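Local coordinates for protein IMPACT family member YigZ (Escherichia coli, PDB 1VI7) that is of unknown function but may bind anions and guanyl ribonucleotides and hydrolyse ribonucleoside triphosphates, at residues A[18-23]-A[109-114]; A[51-56]-A[104-109]; A[76-81]-A[114-119]. One frame throughout, in Å; residues are numbered along the deposited sequence.

Interaction 1: A[18-23]-A[109-114]; sequences EEIKKS and ILLGTG
Lys-21 lays its hydrocarbon chain over Ile-109 while its neighbour Ile-20 meets Leu-111, and these two pairs seat the tip of a beta hairpin on the loop that leads into helix 113-128. The hairpin joins the antiparallel strands 14-20 and 23-31 through a type I' beta turn from Ile-20 to Ser-23, a turn characteristic of two-residue hairpin connections. Its closing bond runs from Ser-23 N to Ile-20 O (3.0 Å).

Lys-21, at the first corner, can be followed outward. Its CB lies 3.6 Å from Ile-109 CD1, with the CG2 branch of the same isoleucine also close by. Lys-21 CG passes a little farther off, and Lys-21 CD comes to 3.5 Å from Ile-109 CD1. Bends at chi2 (-129°) and chi3 (-116°) keep the chain wrapped around the methyl instead of letting it run straight off the surface. Lys-21 CE therefore touches both Ile-109 CD1 and Leu-111 CB, the latter at 3.6 Å, and even Lys-21 NZ remains 3.7 Å from Ile-109 CD1. Lysine suits such an exposed edge because four methylenes can cover an apolar neighbour while the ammonium group stays at the surface. Isoleucine offers two branches: CD1 serves the lysine chain, and CG2 rests against the backbone carbonyl Lys-21 O.

Nearer the helix, Ile-20 CG2 touches Leu-111 CD1 at 3.4 Å, the two side chains crossing at about a right angle. Both partners are apolar, which suits a contact of methyl groups. Ser-23, the buried last residue of the turn, makes a weak hydrogen bond with Gly-107 N through OG. That same Ser-23 OG also donates to Lys-21 O at 2.8 Å, approaching from 38° above the carbonyl plane.

Interaction 2: A[51-56]-A[104-109]; sequences DARHHC and RYYGGI
Arg-53 turns at chi3 (53°) and Tyr-106 holds CG anti to its backbone N (chi1 -177°), and these two torsions bring the guanidinium flat onto the tyrosine ring. The planes are 23° apart and the centres 4.2 Å, an off-centre cation-pi stack in which NH1 lies over the CG end of the ring. Gly-108 N covers the opposite face of Tyr-106, 3.4 Å above its centre. Arginine suits this exposed place because its broad cation can spread on an aromatic face and still meet solvent.

Beside it, the chain of Arg-104 runs extended alongside His-54, their CB atoms 3.9 Å apart. The two guanidinium planes are almost perpendicular, and Arg-53 NH2 is modelled close to Arg-104 NH1; both are donors, so the approach is no bond. Arg-104 NH1 is instead salt-bridged to Glu-77, whose carboxylate probably offsets the gathered positive charge. His-54 ND1 is hydrogen-bonded to Asp-75 O, a role that a histidine ring nitrogen suits.

The backbones meet at the end of strand 98-105, in the five-stranded antiparallel sheet, within the UPF0029 family region. His-54 and Arg-104 form a single antiparallel, hydrogen-bonded bridge: His-54 N donates to Arg-104 O at 3.1 Å, and Arg-104 N donates back to His-54 O. Since Arg-53 also faces Arg-104, the irregularity is a classic beta bulge.

One residue before the bulge, Ala-52 CB sits 3.5 Å from the centroid of the Tyr-105 ring, straight along its normal, in a CH-pi contact. A methyl is small enough to fit against both the ring and the carbonyl Arg-104 O. Tyr-105 OH is hydrogen-bonded to His-49 ND1, which helps fix the ring. A water joins the segments through weak bonds, accepting from Tyr-106 N at 2.7 Å and donating to Asp-51 O.

Interaction 3: A[76-81]-A[114-119]; sequences GEPAGT and GGLVKA
Thr-81 closes a type II beta turn that starts at Pro-78, and it brings the loop before helix 84-93 up to helix 113-128, its CA 5.2 Å from that of Val-117. Gly-80 takes the positive phi (62°) that the third position of this turn requires.

The helix answers with Leu-116, a long apolar side chain reaching into the loop. With CG anti to the carbonyl carbon (chi1 -64°), Leu-116 CD1 enters the angle between Pro-78 and Thr-81, 3.3 Å from Pro-78 CG and 3.4 Å from Thr-81 CG2. Proline fits because its rigid ring presents CG and CD to the leucine.

The other methyl, Leu-116 CD2, lies 3.9 Å from Glu-77 OE1. Besides its bridge to Arg-104, Glu-77 OE1 is held by a hydrogen bond with Tyr-120 OH from the next turn of the helix, so an apolar group can lie beside it.

Thr-81 divides its branches between two helix residues. Its methyl faces Leu-116, while Thr-81 OG1, which makes a weak hydrogen bond with Thr-113 OG1, lies 3.3 Å from Val-117 CG2.

All three contacts cluster at one end of the UPF0029 region, far from the centre of the elongated chain. The centres of interactions 1 and 2 are about 10 Å apart, as are those of 1 and 3, while 2 and 3 lie about 12 Å apart. Along the chain, interaction 2 is nested within the loop closed by interaction 1, whereas interaction 3 alternates with both. The continuous run 104-119 supplies a partner to each, passing from strand 98-105 through a glycine-rich loop into helix 113-128. This one run thereby ties the hairpin tip, the bulged end of the central strand 98-105 and the loop 76-81 into a single end of the fold.

Interaction 1: A[18-23]-A[109-114]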
loop_
_atom_site.group_PDB
_atom_site.type_symbol
_atom_site.label_atom_id
_atom_site.label_comp_id
_atom_site.label_asym_id
_atom_site.label_seq_id
_atom_site.Cartn_x
_atom_site.Cartn_y
_atom_site.Cartn_z
ATOM N N GLU A 18 -25.160 0.522 -1.034
ATOM C CA GLU A 18 -26.093 1.622 -1.281
ATOM C C GLU A 18 -27.092 1.284 -2.375
ATOM O O GLU A 18 -26.800 0.501 -3.289
ATOM C CB GLU A 18 -25.288 2.886 -1.592
ATOM C CG GLU A 18 -26.065 4.164 -1.531
ATOM C CD GLU A 18 -25.449 5.315 -2.273
ATOM O OE1 GLU A 18 -24.196 5.327 -2.399
ATOM O OE2 GLU A 18 -26.222 6.207 -2.713
ATOM N N GLU A 19 -28.292 1.839 -2.293
ATOM C CA GLU A 19 -29.368 1.595 -3.251
ATOM C C GLU A 19 -29.718 2.804 -4.111
ATOM O O GLU A 19 -30.229 3.827 -3.666
ATOM C CB GLU A 19 -30.572 1.044 -2.503
ATOM C CG GLU A 19 -31.943 1.499 -2.897
ATOM C CD GLU A 19 -32.627 0.619 -3.935
ATOM O OE1 GLU A 19 -31.996 -0.355 -4.411
ATOM O OE2 GLU A 19 -33.799 0.925 -4.266
ATOM N N ILE A 20 -29.399 2.721 -5.407
ATOM C CA ILE A 20 -29.637 3.765 -6.382
ATOM C C ILE A 20 -30.489 3.240 -7.538
ATOM O O ILE A 20 -30.106 2.379 -8.326
ATOM C CB ILE A 20 -28.318 4.329 -6.952
ATOM C CG1 ILE A 20 -27.435 4.902 -5.845
ATOM C CG2 ILE A 20 -28.610 5.382 -8.003
ATOM C CD1 ILE A 20 -26.200 5.624 -6.335
ATOM N N LYS A 21 -31.694 3.776 -7.665
ATOM C CA LYS A 21 -32.648 3.351 -8.679
ATOM C C LYS A 21 -32.739 1.841 -8.758
ATOM O O LYS A 21 -32.218 1.212 -9.678
ATOM C CB LYS A 21 -32.362 4.008 -10.021
ATOM C CG LYS A 21 -32.023 5.490 -9.895
ATOM C CD LYS A 21 -32.801 6.409 -10.785
ATOM C CE LYS A 21 -31.944 7.136 -11.805
ATOM N NZ LYS A 21 -32.774 7.820 -12.847
ATOM N N LYS A 22 -33.112 1.194 -7.649
ATOM C CA LYS A 22 -33.268 -0.249 -7.613
ATOM C C LYS A 22 -32.045 -1.035 -8.004
ATOM O O LYS A 22 -32.160 -2.236 -8.287
ATOM C CB LYS A 22 -34.449 -0.623 -8.508
ATOM C CG LYS A 22 -35.799 -0.211 -7.920
ATOM C CD LYS A 22 -36.918 -1.002 -8.609
ATOM C CE LYS A 22 -38.057 -0.060 -9.015
ATOM N NZ LYS A 22 -39.369 -0.770 -8.948
ATOM N N SER A 23 -30.855 -0.478 -7.992
ATOM C CA SER A 23 -29.625 -1.168 -8.337
ATOM C C SER A 23 -28.762 -1.380 -7.114
ATOM O O SER A 23 -29.021 -0.742 -6.082
ATOM C CB SER A 23 -28.879 -0.314 -9.375
ATOM O OG SER A 23 -29.769 0.028 -10.440
ATOM N N ILE A 109 -33.161 -0.320 -13.995
ATOM C CA ILE A 109 -33.264 1.069 -14.452
ATOM C C ILE A 109 -31.886 1.699 -14.513
ATOM O O ILE A 109 -31.042 1.482 -13.645
ATOM C CB ILE A 109 -34.332 1.898 -13.792
ATOM C CG1 ILE A 109 -34.289 3.361 -14.213
ATOM C CG2 ILE A 109 -34.424 1.752 -12.290
ATOM C CD1 ILE A 109 -33.360 4.255 -13.447
ATOM N N LEU A 110 -31.575 2.248 -15.675
ATOM C CA LEU A 110 -30.289 2.824 -15.972
ATOM C C LEU A 110 -30.275 4.311 -15.658
ATOM O O LEU A 110 -31.285 4.990 -15.842
ATOM C CB LEU A 110 -29.934 2.616 -17.448
ATOM C CG LEU A 110 -30.671 3.493 -18.458
ATOM C CD1 LEU A 110 -30.204 3.160 -19.862
ATOM C CD2 LEU A 110 -32.184 3.351 -18.318
ATOM N N LEU A 111 -29.110 4.789 -15.218
ATOM C CA LEU A 111 -28.982 6.209 -14.875
ATOM C C LEU A 111 -27.861 6.878 -15.664
ATOM O O LEU A 111 -26.929 6.202 -16.081
ATOM C CB LEU A 111 -28.836 6.416 -13.382
ATOM C CG LEU A 111 -28.023 5.439 -12.550
ATOM C CD1 LEU A 111 -27.623 6.079 -11.223
ATOM C CD2 LEU A 111 -28.804 4.160 -12.261
ATOM N N GLY A 112 -27.988 8.181 -15.882
ATOM C CA GLY A 112 -27.101 9.013 -16.612
ATOM C C GLY A 112 -25.628 8.935 -16.331
ATOM O O GLY A 112 -25.132 8.140 -15.536
ATOM N N THR A 113 -24.854 9.777 -17.045
ATOM C CA THR A 113 -23.398 9.770 -16.842
ATOM C C THR A 113 -23.083 10.320 -15.452
ATOM O O THR A 113 -22.366 9.717 -14.656
ATOM C CB THR A 113 -22.655 10.523 -17.931
ATOM O OG1 THR A 113 -21.255 10.589 -17.595
ATOM C CG2 THR A 113 -23.164 11.931 -18.100
ATOM N N GLY A 114 -23.806 11.388 -15.091
ATOM C CA GLY A 114 -23.728 11.952 -13.754
ATOM C C GLY A 114 -24.074 10.897 -12.705
ATOM O O GLY A 114 -23.293 10.613 -11.803
#

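Interaction 2: A[51-56]-A[104-109]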
loop_
_atom_site.group_PDB
_atom_site.type_symbol
_atom_site.label_atom_id
_atom_site.label_comp_id
_atom_site.label_asym_id
_atom_site.label_seq_id
_atom_site.Cartn_x
_atom_site.Cartn_y
_atom_site.Cartn_z
ATOM N N ASP A 51 -22.948 -12.611 -9.715
ATOM C CA ASP A 51 -24.175 -12.061 -10.226
ATOM C C ASP A 51 -24.223 -10.553 -10.398
ATOM O O ASP A 51 -25.294 -10.018 -10.751
ATOM C CB ASP A 51 -25.365 -12.457 -9.324
ATOM C CG ASP A 51 -25.914 -13.815 -9.729
ATOM O OD1 ASP A 51 -26.029 -14.678 -8.829
ATOM O OD2 ASP A 51 -26.215 -14.006 -10.921
ATOM N N ALA A 52 -23.149 -9.861 -10.063
ATOM C CA ALA A 52 -23.080 -8.411 -10.210
ATOM C C ALA A 52 -22.409 -8.110 -11.558
ATOM O O ALA A 52 -21.370 -8.649 -11.911
ATOM C CB ALA A 52 -22.366 -7.762 -9.050
ATOM N N ARG A 53 -23.063 -7.231 -12.297
ATOM C CA ARG A 53 -22.676 -6.849 -13.626
ATOM C C ARG A 53 -21.327 -6.175 -13.742
ATOM O O ARG A 53 -20.648 -6.324 -14.780
ATOM C CB ARG A 53 -23.782 -5.967 -14.231
ATOM C CG ARG A 53 -23.920 -6.159 -15.729
ATOM C CD ARG A 53 -24.938 -5.214 -16.298
ATOM N NE ARG A 53 -24.679 -3.813 -15.925
ATOM C CZ ARG A 53 -25.605 -2.876 -16.188
ATOM N NH1 ARG A 53 -26.750 -3.231 -16.782
ATOM N NH2 ARG A 53 -25.368 -1.622 -15.857
ATOM N N HIS A 54 -20.980 -5.317 -12.782
ATOM C CA HIS A 54 -19.740 -4.572 -12.825
ATOM C C HIS A 54 -18.966 -4.612 -11.517
ATOM O O HIS A 54 -19.527 -4.896 -10.447
ATOM C CB HIS A 54 -19.974 -3.102 -13.225
ATOM C CG HIS A 54 -20.755 -2.930 -14.491
ATOM N ND1 HIS A 54 -20.228 -3.163 -15.742
ATOM C CD2 HIS A 54 -22.059 -2.632 -14.691
ATOM C CE1 HIS A 54 -21.171 -3.005 -16.648
ATOM N NE2 HIS A 54 -22.302 -2.682 -16.040
ATOM N N HIS A 55 -17.639 -4.491 -11.622
ATOM C CA HIS A 55 -16.712 -4.486 -10.512
ATOM C C HIS A 55 -15.565 -3.489 -10.747
ATOM O O HIS A 55 -14.415 -3.852 -10.973
ATOM C CB HIS A 55 -16.154 -5.871 -10.208
ATOM C CG HIS A 55 -17.160 -6.964 -10.018
ATOM N ND1 HIS A 55 -17.747 -7.604 -11.102
ATOM C CD2 HIS A 55 -17.776 -7.470 -8.928
ATOM C CE1 HIS A 55 -18.645 -8.476 -10.679
ATOM N NE2 HIS A 55 -18.682 -8.419 -9.364
ATOM N N CYS A 56 -15.861 -2.211 -10.671
ATOM C CA CYS A 56 -14.943 -1.102 -10.875
ATOM C C CYS A 56 -13.913 -0.951 -9.773
ATOM O O CYS A 56 -14.144 -1.243 -8.596
ATOM C CB CYS A 56 -15.767 0.167 -11.097
ATOM S SG CYS A 56 -17.351 -0.137 -11.966
ATOM N N ARG A 104 -21.286 -3.701 -9.046
ATOM C CA ARG A 104 -22.616 -3.289 -9.445
ATOM C C ARG A 104 -23.567 -4.397 -9.832
ATOM O O ARG A 104 -23.357 -5.203 -10.722
ATOM C CB ARG A 104 -22.617 -2.164 -10.483
ATOM C CG ARG A 104 -24.019 -1.503 -10.544
ATOM C CD ARG A 104 -24.202 -0.782 -11.838
ATOM N NE ARG A 104 -25.495 -0.104 -12.002
ATOM C CZ ARG A 104 -25.747 0.569 -13.134
ATOM N NH1 ARG A 104 -24.802 0.603 -14.077
ATOM N NH2 ARG A 104 -26.892 1.190 -13.324
ATOM N N TYR A 105 -24.711 -4.391 -9.160
ATOM C CA TYR A 105 -25.831 -5.268 -9.445
ATOM C C TYR A 105 -26.902 -4.399 -10.147
ATOM O O TYR A 105 -27.457 -3.509 -9.504
ATOM C CB TYR A 105 -26.389 -5.853 -8.160
ATOM C CG TYR A 105 -25.620 -6.954 -7.467
ATOM C CD1 TYR A 105 -25.826 -8.296 -7.785
ATOM C CD2 TYR A 105 -24.754 -6.672 -6.410
ATOM C CE1 TYR A 105 -25.142 -9.298 -7.125
ATOM C CE2 TYR A 105 -24.072 -7.675 -5.739
ATOM C CZ TYR A 105 -24.262 -8.986 -6.109
ATOM O OH TYR A 105 -23.587 -9.996 -5.466
ATOM N N TYR A 106 -27.032 -4.525 -11.465
ATOM C CA TYR A 106 -28.002 -3.734 -12.220
ATOM C C TYR A 106 -29.425 -3.981 -11.723
ATOM O O TYR A 106 -29.853 -5.124 -11.560
ATOM C CB TYR A 106 -27.923 -4.034 -13.711
ATOM C CG TYR A 106 -28.848 -3.222 -14.599
ATOM C CD1 TYR A 106 -28.786 -1.837 -14.598
ATOM C CD2 TYR A 106 -29.732 -3.825 -15.485
ATOM C CE1 TYR A 106 -29.610 -1.092 -15.412
ATOM C CE2 TYR A 106 -30.546 -3.075 -16.314
ATOM C CZ TYR A 106 -30.467 -1.708 -16.286
ATOM O OH TYR A 106 -31.257 -0.930 -17.105
ATOM N N GLY A 107 -30.175 -2.889 -11.541
ATOM C CA GLY A 107 -31.517 -3.011 -11.056
ATOM C C GLY A 107 -32.639 -2.926 -12.035
ATOM O O GLY A 107 -33.808 -2.917 -11.591
ATOM N N GLY A 108 -32.379 -2.829 -13.332
ATOM C CA GLY A 108 -33.482 -2.724 -14.292
ATOM C C GLY A 108 -33.692 -1.287 -14.744
ATOM O O GLY A 108 -34.281 -1.051 -15.811
ATOM N N ILE A 109 -33.161 -0.320 -13.995
ATOM C CA ILE A 109 -33.264 1.069 -14.452
ATOM C C ILE A 109 -31.886 1.699 -14.513
ATOM O O ILE A 109 -31.042 1.482 -13.645
ATOM C CB ILE A 109 -34.332 1.898 -13.792
ATOM C CG1 ILE A 109 -34.289 3.361 -14.213
ATOM C CG2 ILE A 109 -34.424 1.752 -12.290
ATOM C CD1 ILE A 109 -33.360 4.255 -13.447
HETATM O O HOH W 1 -26.675 -7.169 -11.824
#

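Interaction 3: A[76-81]-A[114-119]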
loop_
_atom_site.group_PDB
_atom_site.type_symbol
_atom_site.label_atom_id
_atom_site.label_comp_id
_atom_site.label_asym_id
_atom_site.label_seq_id
_atom_site.Cartn_x
_atom_site.Cartn_y
_atom_site.Cartn_z
ATOM N N GLY A 76 -16.472 -2.121 -18.096
ATOM C CA GLY A 76 -17.722 -2.035 -18.813
ATOM C C GLY A 76 -18.585 -0.836 -18.571
ATOM O O GLY A 76 -19.542 -0.632 -19.355
ATOM N N GLU A 77 -18.334 -0.052 -17.522
ATOM C CA GLU A 77 -19.128 1.182 -17.319
ATOM C C GLU A 77 -18.525 2.250 -18.239
ATOM O O GLU A 77 -17.323 2.209 -18.554
ATOM C CB GLU A 77 -19.155 1.587 -15.876
ATOM C CG GLU A 77 -20.021 0.872 -14.885
ATOM C CD GLU A 77 -21.508 0.903 -15.135
ATOM O OE1 GLU A 77 -22.294 0.779 -14.171
ATOM O OE2 GLU A 77 -21.904 1.006 -16.323
ATOM N N PRO A 78 -19.325 3.175 -18.726
ATOM C CA PRO A 78 -18.874 4.202 -19.648
ATOM C C PRO A 78 -17.587 4.861 -19.242
ATOM O O PRO A 78 -17.476 5.426 -18.152
ATOM C CB PRO A 78 -20.022 5.163 -19.743
ATOM C CG PRO A 78 -21.076 4.717 -18.805
ATOM C CD PRO A 78 -20.774 3.297 -18.425
ATOM N N ALA A 79 -16.615 4.932 -20.117
ATOM C CA ALA A 79 -15.310 5.506 -19.863
ATOM C C ALA A 79 -15.330 6.748 -18.982
ATOM O O ALA A 79 -16.194 7.612 -19.154
ATOM C CB ALA A 79 -14.604 5.809 -21.180
ATOM N N GLY A 80 -14.394 6.842 -18.052
ATOM C CA GLY A 80 -14.176 7.899 -17.121
ATOM C C GLY A 80 -15.312 8.166 -16.140
ATOM O O GLY A 80 -15.340 9.232 -15.487
ATOM N N THR A 81 -16.212 7.201 -15.966
ATOM C CA THR A 81 -17.386 7.363 -15.125
ATOM C C THR A 81 -17.419 6.449 -13.931
ATOM O O THR A 81 -18.263 6.627 -13.039
ATOM C CB THR A 81 -18.654 7.232 -16.004
ATOM O OG1 THR A 81 -19.577 8.290 -15.715
ATOM C CG2 THR A 81 -19.333 5.898 -15.839
ATOM N N GLY A 114 -23.806 11.388 -15.091
ATOM C CA GLY A 114 -23.728 11.952 -13.754
ATOM C C GLY A 114 -24.074 10.897 -12.705
ATOM O O GLY A 114 -23.293 10.613 -11.803
ATOM N N GLY A 115 -25.196 10.222 -12.897
ATOM C CA GLY A 115 -25.705 9.206 -12.028
ATOM C C GLY A 115 -24.687 8.148 -11.651
ATOM O O GLY A 115 -24.703 7.656 -10.520
ATOM N N LEU A 116 -23.887 7.704 -12.612
ATOM C CA LEU A 116 -22.845 6.713 -12.406
ATOM C C LEU A 116 -21.688 7.297 -11.603
ATOM O O LEU A 116 -21.156 6.603 -10.757
ATOM C CB LEU A 116 -22.270 6.210 -13.741
ATOM C CG LEU A 116 -23.272 5.472 -14.630
ATOM C CD1 LEU A 116 -22.590 4.974 -15.873
ATOM C CD2 LEU A 116 -23.924 4.332 -13.847
ATOM N N VAL A 117 -21.305 8.534 -11.908
ATOM C CA VAL A 117 -20.240 9.207 -11.187
ATOM C C VAL A 117 -20.578 9.350 -9.719
ATOM O O VAL A 117 -19.724 9.066 -8.870
ATOM C CB VAL A 117 -19.902 10.582 -11.798
ATOM C CG1 VAL A 117 -19.077 11.438 -10.845
ATOM C CG2 VAL A 117 -19.178 10.346 -13.123
ATOM N N LYS A 118 -21.830 9.684 -9.382
ATOM C CA LYS A 118 -22.159 9.814 -7.961
ATOM C C LYS A 118 -22.285 8.451 -7.289
ATOM O O LYS A 118 -22.204 8.329 -6.052
ATOM C CB LYS A 118 -23.361 10.690 -7.726
ATOM C CG LYS A 118 -23.571 11.849 -8.662
ATOM C CD LYS A 118 -23.059 13.197 -8.162
ATOM C CE LYS A 118 -22.997 14.206 -9.306
ATOM N NZ LYS A 118 -24.343 14.453 -9.924
ATOM N N ALA A 119 -22.401 7.382 -8.066
ATOM C CA ALA A 119 -22.542 6.058 -7.508
ATOM C C ALA A 119 -21.169 5.440 -7.243
ATOM O O ALA A 119 -20.995 4.649 -6.318
ATOM C CB ALA A 119 -23.375 5.161 -8.388
#